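PDB 7P0Z: ESX-1 secretion-associated protein EspB from Mycobacterium marinum, which is secreted through the mycobacterial ESX-1 system and assembles into a heptamer, probably forming a channel-like structure for protein transport. Local coordinates for residues T29-V34 with N159-S164; N153-W158 with K209-M214; R236-P241 with E245-L250; G224-A229 with Q255-K260. All coordinates share one frame; numbering follows the deposited sequence.

Contact 1 of 4, residues T29-V34 with N159-S164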
# COMPACT_ATOMS: atom_id res chain seq x y z
N THR A 29 25.39 0.21 -31.41
CA THR A 29 26.52 0.17 -30.51
C THR A 29 26.26 1.08 -29.32
O THR A 29 25.87 2.23 -29.50
CB THR A 29 27.78 0.61 -31.21
OG1 THR A 29 27.81 0.04 -32.51
CG2 THR A 29 28.95 0.11 -30.47
N PRO A 30 26.43 0.60 -28.10
CA PRO A 30 26.21 1.44 -26.93
C PRO A 30 27.29 2.51 -26.82
O PRO A 30 28.38 2.35 -27.37
CB PRO A 30 26.29 0.45 -25.77
CG PRO A 30 27.09 -0.66 -26.29
CD PRO A 30 26.80 -0.77 -27.73
N PRO A 31 27.01 3.60 -26.12
CA PRO A 31 28.04 4.63 -25.93
C PRO A 31 29.17 4.13 -25.05
O PRO A 31 28.98 3.24 -24.22
CB PRO A 31 27.29 5.77 -25.25
CG PRO A 31 25.98 5.23 -24.87
CD PRO A 31 25.86 3.81 -25.23
N THR A 32 30.34 4.70 -25.24
CA THR A 32 31.49 4.31 -24.46
C THR A 32 32.12 5.45 -23.69
O THR A 32 33.19 5.27 -23.11
CB THR A 32 32.57 3.67 -25.34
OG1 THR A 32 32.98 4.61 -26.34
CG2 THR A 32 32.04 2.45 -26.00
N ASP A 33 31.51 6.62 -23.67
CA ASP A 33 32.16 7.73 -23.02
C ASP A 33 32.03 7.63 -21.52
O ASP A 33 31.06 7.09 -20.99
CB ASP A 33 31.57 9.04 -23.51
CG ASP A 33 30.18 9.22 -23.04
OD1 ASP A 33 29.31 8.45 -23.48
OD2 ASP A 33 29.94 10.13 -22.23
N VAL A 34 33.02 8.15 -20.82
CA VAL A 34 33.13 7.99 -19.37
C VAL A 34 32.71 9.30 -18.72
O VAL A 34 33.33 10.33 -18.99
CB VAL A 34 34.54 7.60 -18.96
CG1 VAL A 34 34.65 7.63 -17.48
CG2 VAL A 34 34.85 6.24 -19.47
N ASN A 159 20.38 7.93 -23.90
CA ASN A 159 19.03 8.07 -24.44
C ASN A 159 18.96 7.67 -25.90
O ASN A 159 17.99 7.03 -26.33
CB ASN A 159 18.54 9.50 -24.26
CG ASN A 159 17.61 9.64 -23.12
OD1 ASN A 159 16.71 8.84 -22.95
ND2 ASN A 159 17.80 10.68 -22.33
N ASN A 160 19.96 8.04 -26.68
CA ASN A 160 19.98 7.59 -28.06
C ASN A 160 20.01 6.08 -28.13
O ASN A 160 19.32 5.48 -28.95
CB ASN A 160 21.18 8.17 -28.80
CG ASN A 160 21.06 9.62 -29.04
OD1 ASN A 160 19.96 10.17 -29.06
ND2 ASN A 160 22.18 10.28 -29.21
N PHE A 161 20.80 5.45 -27.26
CA PHE A 161 20.85 4.00 -27.26
C PHE A 161 19.51 3.39 -26.88
O PHE A 161 19.08 2.40 -27.49
CB PHE A 161 21.95 3.51 -26.33
CG PHE A 161 22.26 2.07 -26.52
CD1 PHE A 161 22.81 1.63 -27.70
CD2 PHE A 161 21.92 1.14 -25.56
CE1 PHE A 161 23.06 0.31 -27.90
CE2 PHE A 161 22.17 -0.18 -25.76
CZ PHE A 161 22.74 -0.60 -26.93
N ASN A 162 18.86 3.92 -25.86
CA ASN A 162 17.49 3.55 -25.52
C ASN A 162 16.59 3.53 -26.75
O ASN A 162 15.94 2.52 -27.06
CB ASN A 162 16.96 4.55 -24.50
CG ASN A 162 15.52 4.32 -24.14
OD1 ASN A 162 14.99 3.24 -24.32
ND2 ASN A 162 14.86 5.37 -23.73
N LEU A 163 16.54 4.65 -27.46
CA LEU A 163 15.65 4.72 -28.61
C LEU A 163 16.05 3.75 -29.70
O LEU A 163 15.19 3.12 -30.33
CB LEU A 163 15.61 6.14 -29.15
CG LEU A 163 15.02 7.14 -28.17
CD1 LEU A 163 14.96 8.49 -28.82
CD2 LEU A 163 13.65 6.70 -27.71
N SER A 164 17.34 3.61 -29.95
CA SER A 164 17.75 2.77 -31.05
C SER A 164 17.55 1.29 -30.73
O SER A 164 17.32 0.50 -31.64
CB SER A 164 19.18 3.08 -31.44
OG SER A 164 20.05 2.81 -30.39

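Contact 2 of 4, residues N153-W158 with K209-M214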
# COMPACT_ATOMS: atom_id res chain seq x y z
N ASN A 153 26.49 14.81 -21.92
CA ASN A 153 26.88 14.01 -23.07
C ASN A 153 26.61 12.54 -22.83
O ASN A 153 26.09 11.84 -23.72
CB ASN A 153 28.35 14.23 -23.40
CG ASN A 153 28.66 15.66 -23.74
OD1 ASN A 153 27.81 16.41 -24.20
ND2 ASN A 153 29.90 16.05 -23.50
N PHE A 154 26.95 12.05 -21.64
CA PHE A 154 26.65 10.68 -21.25
C PHE A 154 25.17 10.38 -21.37
O PHE A 154 24.77 9.36 -21.95
CB PHE A 154 27.14 10.50 -19.82
CG PHE A 154 26.96 9.13 -19.27
CD1 PHE A 154 27.93 8.17 -19.44
CD2 PHE A 154 25.83 8.81 -18.55
CE1 PHE A 154 27.77 6.93 -18.92
CE2 PHE A 154 25.67 7.56 -18.03
CZ PHE A 154 26.64 6.61 -18.22
N ALA A 155 24.34 11.26 -20.83
CA ALA A 155 22.90 11.04 -20.86
C ALA A 155 22.36 11.04 -22.28
O ALA A 155 21.49 10.25 -22.61
CB ALA A 155 22.19 12.09 -20.02
N ASP A 156 22.86 11.94 -23.12
CA ASP A 156 22.41 11.96 -24.50
C ASP A 156 22.74 10.65 -25.19
O ASP A 156 21.91 10.08 -25.89
CB ASP A 156 23.04 13.12 -25.25
CG ASP A 156 22.47 14.43 -24.85
OD1 ASP A 156 21.38 14.45 -24.24
OD2 ASP A 156 23.11 15.46 -25.15
N GLY A 157 23.97 10.18 -25.02
CA GLY A 157 24.35 8.93 -25.63
C GLY A 157 23.47 7.78 -25.18
O GLY A 157 23.02 6.97 -25.99
N TRP A 158 23.18 7.72 -23.89
CA TRP A 158 22.39 6.59 -23.43
C TRP A 158 20.92 6.72 -23.80
O TRP A 158 20.27 5.70 -24.03
CB TRP A 158 22.59 6.40 -21.93
CG TRP A 158 23.86 5.70 -21.67
CD1 TRP A 158 25.00 6.24 -21.21
CD2 TRP A 158 24.14 4.33 -21.92
NE1 TRP A 158 25.98 5.30 -21.13
CE2 TRP A 158 25.47 4.11 -21.56
CE3 TRP A 158 23.38 3.26 -22.40
CZ2 TRP A 158 26.07 2.87 -21.67
CZ3 TRP A 158 23.97 2.04 -22.51
CH2 TRP A 158 25.31 1.85 -22.14
N LYS A 209 18.64 8.91 -17.25
CA LYS A 209 17.87 9.68 -16.30
C LYS A 209 18.70 10.04 -15.08
O LYS A 209 18.65 11.18 -14.60
CB LYS A 209 16.63 8.89 -15.90
CG LYS A 209 15.74 9.62 -14.99
CD LYS A 209 14.59 8.78 -14.56
CE LYS A 209 13.79 9.53 -13.52
NZ LYS A 209 12.67 8.73 -12.97
N GLN A 210 19.48 9.10 -14.57
CA GLN A 210 20.35 9.40 -13.44
C GLN A 210 21.41 10.42 -13.81
O GLN A 210 21.73 11.31 -13.01
CB GLN A 210 21.01 8.13 -12.94
CG GLN A 210 20.12 7.22 -12.18
CD GLN A 210 20.89 6.05 -11.65
OE1 GLN A 210 21.87 5.65 -12.24
NE2 GLN A 210 20.47 5.52 -10.53
N ALA A 211 21.98 10.31 -15.00
CA ALA A 211 22.97 11.31 -15.38
C ALA A 211 22.36 12.71 -15.46
O ALA A 211 22.96 13.69 -15.00
CB ALA A 211 23.61 10.92 -16.71
N ASN A 212 21.17 12.81 -16.04
CA ASN A 212 20.50 14.10 -16.09
C ASN A 212 20.21 14.61 -14.69
O ASN A 212 20.31 15.81 -14.43
CB ASN A 212 19.21 13.99 -16.88
CG ASN A 212 19.44 14.09 -18.34
OD1 ASN A 212 20.28 14.86 -18.78
ND2 ASN A 212 18.69 13.34 -19.12
N PHE A 213 19.84 13.71 -13.80
CA PHE A 213 19.59 14.09 -12.42
C PHE A 213 20.84 14.69 -11.79
O PHE A 213 20.76 15.66 -11.04
CB PHE A 213 19.14 12.87 -11.66
CG PHE A 213 18.83 13.13 -10.25
CD1 PHE A 213 17.59 13.55 -9.87
CD2 PHE A 213 19.80 12.98 -9.29
CE1 PHE A 213 17.31 13.79 -8.57
CE2 PHE A 213 19.52 13.23 -7.99
CZ PHE A 213 18.27 13.62 -7.63
N MET A 214 21.99 14.10 -12.06
CA MET A 214 23.23 14.63 -11.50
C MET A 214 23.53 16.01 -12.05
O MET A 214 23.96 16.90 -11.31
CB MET A 214 24.38 13.68 -11.78
CG MET A 214 24.43 12.52 -10.83
SD MET A 214 24.36 13.00 -9.10
CE MET A 214 25.85 13.98 -8.94

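Contact 3 of 4, residues R236-P241 with E245-L250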
# COMPACT_ATOMS: atom_id res chain seq x y z
N ARG A 236 36.91 39.49 3.58
CA ARG A 236 37.59 40.77 3.57
C ARG A 236 36.78 41.83 4.31
O ARG A 236 37.25 42.43 5.27
CB ARG A 236 37.87 41.21 2.15
CG ARG A 236 38.77 42.38 2.07
CD ARG A 236 37.97 43.58 1.67
NE ARG A 236 37.48 43.46 0.32
CZ ARG A 236 36.46 44.16 -0.15
NH1 ARG A 236 35.79 44.98 0.64
NH2 ARG A 236 36.08 44.01 -1.40
N LEU A 237 35.52 42.01 3.92
CA LEU A 237 34.66 42.92 4.66
C LEU A 237 34.57 42.56 6.14
O LEU A 237 34.08 43.36 6.93
CB LEU A 237 33.28 42.93 4.01
CG LEU A 237 32.19 43.85 4.54
CD1 LEU A 237 31.36 44.38 3.40
CD2 LEU A 237 31.29 43.10 5.50
N ALA A 238 35.03 41.39 6.54
CA ALA A 238 35.22 41.15 7.96
C ALA A 238 36.63 41.50 8.43
O ALA A 238 36.89 41.47 9.63
CB ALA A 238 34.92 39.70 8.31
N LYS A 239 37.54 41.81 7.51
CA LYS A 239 38.86 42.25 7.94
C LYS A 239 38.82 43.68 8.48
O LYS A 239 39.66 44.06 9.30
CB LYS A 239 39.83 42.14 6.78
CG LYS A 239 41.24 42.43 7.13
CD LYS A 239 41.74 41.40 8.08
CE LYS A 239 41.96 40.11 7.37
NZ LYS A 239 43.13 40.26 6.48
N ASP A 240 37.84 44.48 8.07
CA ASP A 240 37.68 45.83 8.58
C ASP A 240 36.88 45.81 9.88
O ASP A 240 35.83 45.18 9.93
CB ASP A 240 36.96 46.70 7.57
CG ASP A 240 37.80 46.98 6.35
OD1 ASP A 240 39.02 46.75 6.41
OD2 ASP A 240 37.24 47.44 5.34
N PRO A 241 37.33 46.51 10.93
CA PRO A 241 36.64 46.46 12.22
C PRO A 241 35.59 47.56 12.39
O PRO A 241 35.67 48.38 13.29
CB PRO A 241 37.79 46.58 13.21
CG PRO A 241 38.71 47.49 12.51
CD PRO A 241 38.60 47.26 11.05
N GLU A 245 29.03 43.59 13.51
CA GLU A 245 27.60 43.42 13.74
C GLU A 245 26.91 42.77 12.55
O GLU A 245 25.88 42.12 12.72
CB GLU A 245 26.94 44.77 14.01
CG GLU A 245 27.60 45.65 15.07
CD GLU A 245 26.97 47.04 15.16
OE1 GLU A 245 26.42 47.54 14.16
OE2 GLU A 245 27.00 47.63 16.26
N GLN A 246 27.44 42.96 11.35
CA GLN A 246 26.80 42.46 10.15
C GLN A 246 27.52 41.24 9.61
O GLN A 246 26.88 40.21 9.35
CB GLN A 246 26.79 43.57 9.11
CG GLN A 246 25.63 43.54 8.18
CD GLN A 246 25.65 44.71 7.25
OE1 GLN A 246 26.58 45.51 7.27
NE2 GLN A 246 24.61 44.85 6.44
N ALA A 247 28.83 41.33 9.47
CA ALA A 247 29.61 40.25 8.89
C ALA A 247 29.48 38.97 9.69
O ALA A 247 29.43 37.88 9.12
CB ALA A 247 31.07 40.66 8.79
N ILE A 248 29.47 39.05 11.02
CA ILE A 248 29.38 37.83 11.80
C ILE A 248 28.04 37.16 11.58
O ILE A 248 27.95 35.93 11.43
CB ILE A 248 29.64 38.16 13.28
CG1 ILE A 248 30.96 38.94 13.40
CG2 ILE A 248 29.67 36.92 14.13
CD1 ILE A 248 31.15 39.61 14.71
N LYS A 249 26.98 37.96 11.53
CA LYS A 249 25.66 37.47 11.16
C LYS A 249 25.69 36.77 9.80
O LYS A 249 25.20 35.65 9.65
CB LYS A 249 24.69 38.64 11.15
CG LYS A 249 23.28 38.34 10.74
CD LYS A 249 22.45 39.59 10.83
CE LYS A 249 21.05 39.41 10.31
NZ LYS A 249 21.07 39.35 8.85
N LEU A 250 26.28 37.43 8.81
CA LEU A 250 26.32 36.87 7.47
C LEU A 250 27.14 35.59 7.43
O LEU A 250 26.80 34.66 6.69
CB LEU A 250 26.89 37.89 6.49
CG LEU A 250 26.60 37.59 5.02
CD1 LEU A 250 25.17 37.16 4.85
CD2 LEU A 250 26.89 38.77 4.14

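Contact 4 of 4, residues G224-A229 with Q255-K260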
# COMPACT_ATOMS: atom_id res chain seq x y z
N GLY A 224 22.29 27.47 -5.18
CA GLY A 224 21.83 27.54 -3.82
C GLY A 224 22.91 27.78 -2.80
O GLY A 224 22.62 27.84 -1.61
N HIS A 225 24.15 27.90 -3.23
CA HIS A 225 25.28 27.92 -2.35
C HIS A 225 26.08 29.19 -2.57
O HIS A 225 26.25 29.62 -3.70
CB HIS A 225 26.16 26.72 -2.64
CG HIS A 225 27.20 26.45 -1.61
ND1 HIS A 225 28.52 26.83 -1.77
CD2 HIS A 225 27.15 25.76 -0.45
CE1 HIS A 225 29.22 26.42 -0.73
NE2 HIS A 225 28.42 25.76 0.08
N PRO A 226 26.58 29.79 -1.49
CA PRO A 226 27.35 31.03 -1.63
C PRO A 226 28.59 30.83 -2.47
O PRO A 226 29.35 29.88 -2.29
CB PRO A 226 27.70 31.37 -0.18
CG PRO A 226 26.68 30.68 0.62
CD PRO A 226 26.34 29.44 -0.09
N THR A 227 28.82 31.78 -3.35
CA THR A 227 29.92 31.71 -4.29
C THR A 227 31.25 31.81 -3.55
O THR A 227 31.32 32.23 -2.40
CB THR A 227 29.78 32.84 -5.30
OG1 THR A 227 28.51 32.71 -5.95
CG2 THR A 227 30.83 32.76 -6.36
N LEU A 228 32.32 31.38 -4.22
CA LEU A 228 33.65 31.64 -3.70
C LEU A 228 33.94 33.14 -3.64
O LEU A 228 34.59 33.61 -2.70
CB LEU A 228 34.69 30.95 -4.57
CG LEU A 228 36.12 31.03 -4.07
CD1 LEU A 228 36.19 30.55 -2.65
CD2 LEU A 228 37.04 30.21 -4.91
N ALA A 229 33.48 33.89 -4.64
CA ALA A 229 33.64 35.33 -4.60
C ALA A 229 32.89 35.94 -3.44
O ALA A 229 33.38 36.86 -2.79
CB ALA A 229 33.18 35.93 -5.92
N GLN A 255 27.24 29.80 6.64
CA GLN A 255 27.67 28.50 7.11
C GLN A 255 26.48 27.58 7.29
O GLN A 255 26.54 26.38 6.97
CB GLN A 255 28.45 28.69 8.39
CG GLN A 255 29.17 27.52 8.88
CD GLN A 255 30.04 27.88 10.04
OE1 GLN A 255 30.05 29.02 10.46
NE2 GLN A 255 30.78 26.92 10.56
N GLU A 256 25.36 28.14 7.74
CA GLU A 256 24.11 27.41 7.74
C GLU A 256 23.76 26.90 6.36
O GLU A 256 23.68 25.69 6.13
CB GLU A 256 22.99 28.30 8.25
CG GLU A 256 21.65 27.61 8.24
CD GLU A 256 20.55 28.48 8.78
OE1 GLU A 256 20.82 29.65 9.13
OE2 GLU A 256 19.40 28.00 8.87
N THR A 257 23.53 27.82 5.42
CA THR A 257 23.08 27.42 4.09
C THR A 257 24.04 26.42 3.46
O THR A 257 23.62 25.54 2.72
CB THR A 257 22.95 28.64 3.19
OG1 THR A 257 24.19 29.34 3.17
CG2 THR A 257 21.88 29.54 3.66
N SER A 258 25.32 26.55 3.75
CA SER A 258 26.31 25.67 3.16
C SER A 258 26.16 24.26 3.69
O SER A 258 26.15 23.30 2.91
CB SER A 258 27.70 26.19 3.45
OG SER A 258 28.67 25.28 3.03
N GLU A 259 26.06 24.10 5.00
CA GLU A 259 25.79 22.77 5.52
C GLU A 259 24.51 22.22 4.93
O GLU A 259 24.43 21.03 4.61
CB GLU A 259 25.72 22.80 7.04
CG GLU A 259 27.06 22.67 7.69
CD GLU A 259 26.99 22.39 9.19
OE1 GLU A 259 25.87 22.27 9.72
OE2 GLU A 259 28.05 22.29 9.83
N LYS A 260 23.51 23.07 4.74
CA LYS A 260 22.22 22.58 4.28
C LYS A 260 22.30 22.08 2.84
O LYS A 260 21.85 20.97 2.52
CB LYS A 260 21.20 23.70 4.40
CG LYS A 260 19.82 23.28 4.21
CD LYS A 260 18.89 24.39 4.51
CE LYS A 260 19.00 24.76 5.97
NZ LYS A 260 18.64 23.62 6.87

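Contact 1 of 4, residues T29-V34 with N159-S164
Pro30 lies over one face of the Phe161 ring, and this overlap is the centre of the contact between the extended loop 29-34 and helix segment 159-164. It is a CH-pi interaction: CA of Pro30 is 3.8 Å from the centroid of the Phe161 ring, 27° off the ring normal and offset toward the rim. The backbone follows the same side of the ring, with N of Pro30 3.4 Å from CE1 of Phe161 and the Thr29 carbonyl carbon C 3.6 Å from that same CE1, approaching obliquely. The remaining contacts are apolar. CB of Pro30 is 3.9 Å from CE1 of Phe161, while CD of Pro31 meets the other end of the side chain, 4.1 Å from Phe161 CB. Phe161 reaches the loop because CG is anti to its backbone N (chi1 -167°), which carries the ring out from the helix. No hydrogen bond crosses between the segments, although O of Pro31 accepts one from NH1 of Arg59. Phe161 also packs on Leu62 of helix 42-81 and Ser204 of helix 181-224. Lying along helix 149-166, the proline loop joins the PE part of the chain to its PPE part.

Contact 2 of 4, residues N153-W158 with K209-M214
Ala155 and Ala211 meet methyl to methyl, their CB atoms 3.8 Å apart, where the two segments come closest. Two larger side chains flank this pair. Phe154 brings the edge of its ring to Ala211, with CD2 of Phe154 3.6 Å from CB of Ala211 and the methyl near the ring plane; a chi1 of -178°, which sets the ring beside the carbonyl carbon, goes with this approach. Asn212 lays its amide against Ala155: OD1 of Asn212 is 3.6 Å from CB of Ala155, and CG and ND2 are hardly farther, so the whole flat group does the touching without a hydrogen bond across the gap. The small alanines let the axes of the two segments approach to 8.2 Å, running nearly antiparallel at 158°. One shell out, Trp158 sets the Phe154 ring in place from one turn along the same helix; CD1 of Trp158 stands 3.4 Å above the plane of the Phe154 ring, over its centre. Leu207 of helix 181-224 packs on both aromatics, and Pro35, in the loop before helix 42-81, adds to the Phe154 packing. Helices 149-166 and 181-224 run side by side in the PPE bundle, with helix 42-81 beside them touching Trp158, Gln210 and Met214.

Contact 3 of 4, residues R236-P241 with E245-L250
Leu237 reaches across with one branch of its side chain to overlap Ala247: its CD2 is 4.1 Å from the CB of Ala247. A chi1 of -177° stretches the isobutyl group out from the main chain toward the facing helix. The next residue adds a second methyl. CB of Ala238 is 4.0 Å from CB of Ala247, so the methyl of Ala247 is met by two carbons from the consecutive residues Leu237 and Ala238. Both Leu237 and Ala238 direct their CB atoms toward segment 245-250, and Ala247 directs its own back at them. The CA atoms of Ala238 and Ala247 are 5.8 Å apart, a spacing that small side chains make possible. The setting is a helical hairpin: helix 228-237 runs out to the turn, the chain reverses through a few residues including Asp240 and Pro241, and helix 244-268 returns antiparallel. The contact lies near one far end of the elongated molecule, its centre about 46 Å from the centre of the chain. The contact between the arms is apolar throughout, with no hydrogen bond between the two segments. Polar partners belong to the periphery: O of Ala238 takes a weak hydrogen bond from NE2 of Gln244, and Arg236 forms a salt bridge with Glu233 on its own helix. No other subunit of the heptamer touches either segment.

Contact 4 of 4, residues G224-A229 with Q255-K260
A hydrogen bond between His225 and Ser258 is the polar centre of this contact, and the histidine side chain can be traced out to it atom by atom. From CB, the first torsion (chi1 -167°) turns CG away from the backbone N and brings the imidazole toward helix 244-268, even though the CB itself does not aim there. Along one side of the ring, CD2 of His225 comes to 3.7 Å from CA of Ser258. At the tip, NE2 of His225 is hydrogen-bonded to OG of Ser258 at 3.0 Å, with an angle of 151° and the hydroxyl at the ring edge, near its plane. CE1 of His225 is looser, 4.0 Å from the same OG of Ser258. One ring face is lined from within the loop, where CD of Pro226 stands 3.5 Å above the His225 plane, offset toward the rim. Pro226 in turn brings its CG to 3.8 Å from OG1 of Thr257, a hydroxyl that is hydrogen-bonded to O of Tyr254 on its own helix. Through His225 and Pro226 the short linker between helices 181-224 and 228-237 docks on helix 244-268, the returning arm of the helical hairpin. Leu142 of helix 133-143 and Val261 and Leu262 of helix 244-268 also pack on His225. In these apolar surroundings the bond gives NE2 and the serine hydroxyl a partner in each other and would limit rotation of the imidazole.

In the fold
The four contacts are strung along the long, all-helical chain. Contacts 1 and 2 sit near its middle, centres about 10 Å apart, and share helix 149-166; they touch directly, Pro31 packing on Trp158, and their segments alternate in the sequence, so the PE loop is packed against a helix within the PPE part. Contacts 3 and 4 follow later, with centres about 16 Å apart. Contact 4 sets the loop before helix 228-237 on helix 244-268, and contact 3 the residues at that helix's far end, near the turn. Contact 4 lies about 26 Å from contact 2, centre to centre; its first segment begins where helix 181-224 ends. The hairpin extends the bundle into one elongated subunit of the heptamer.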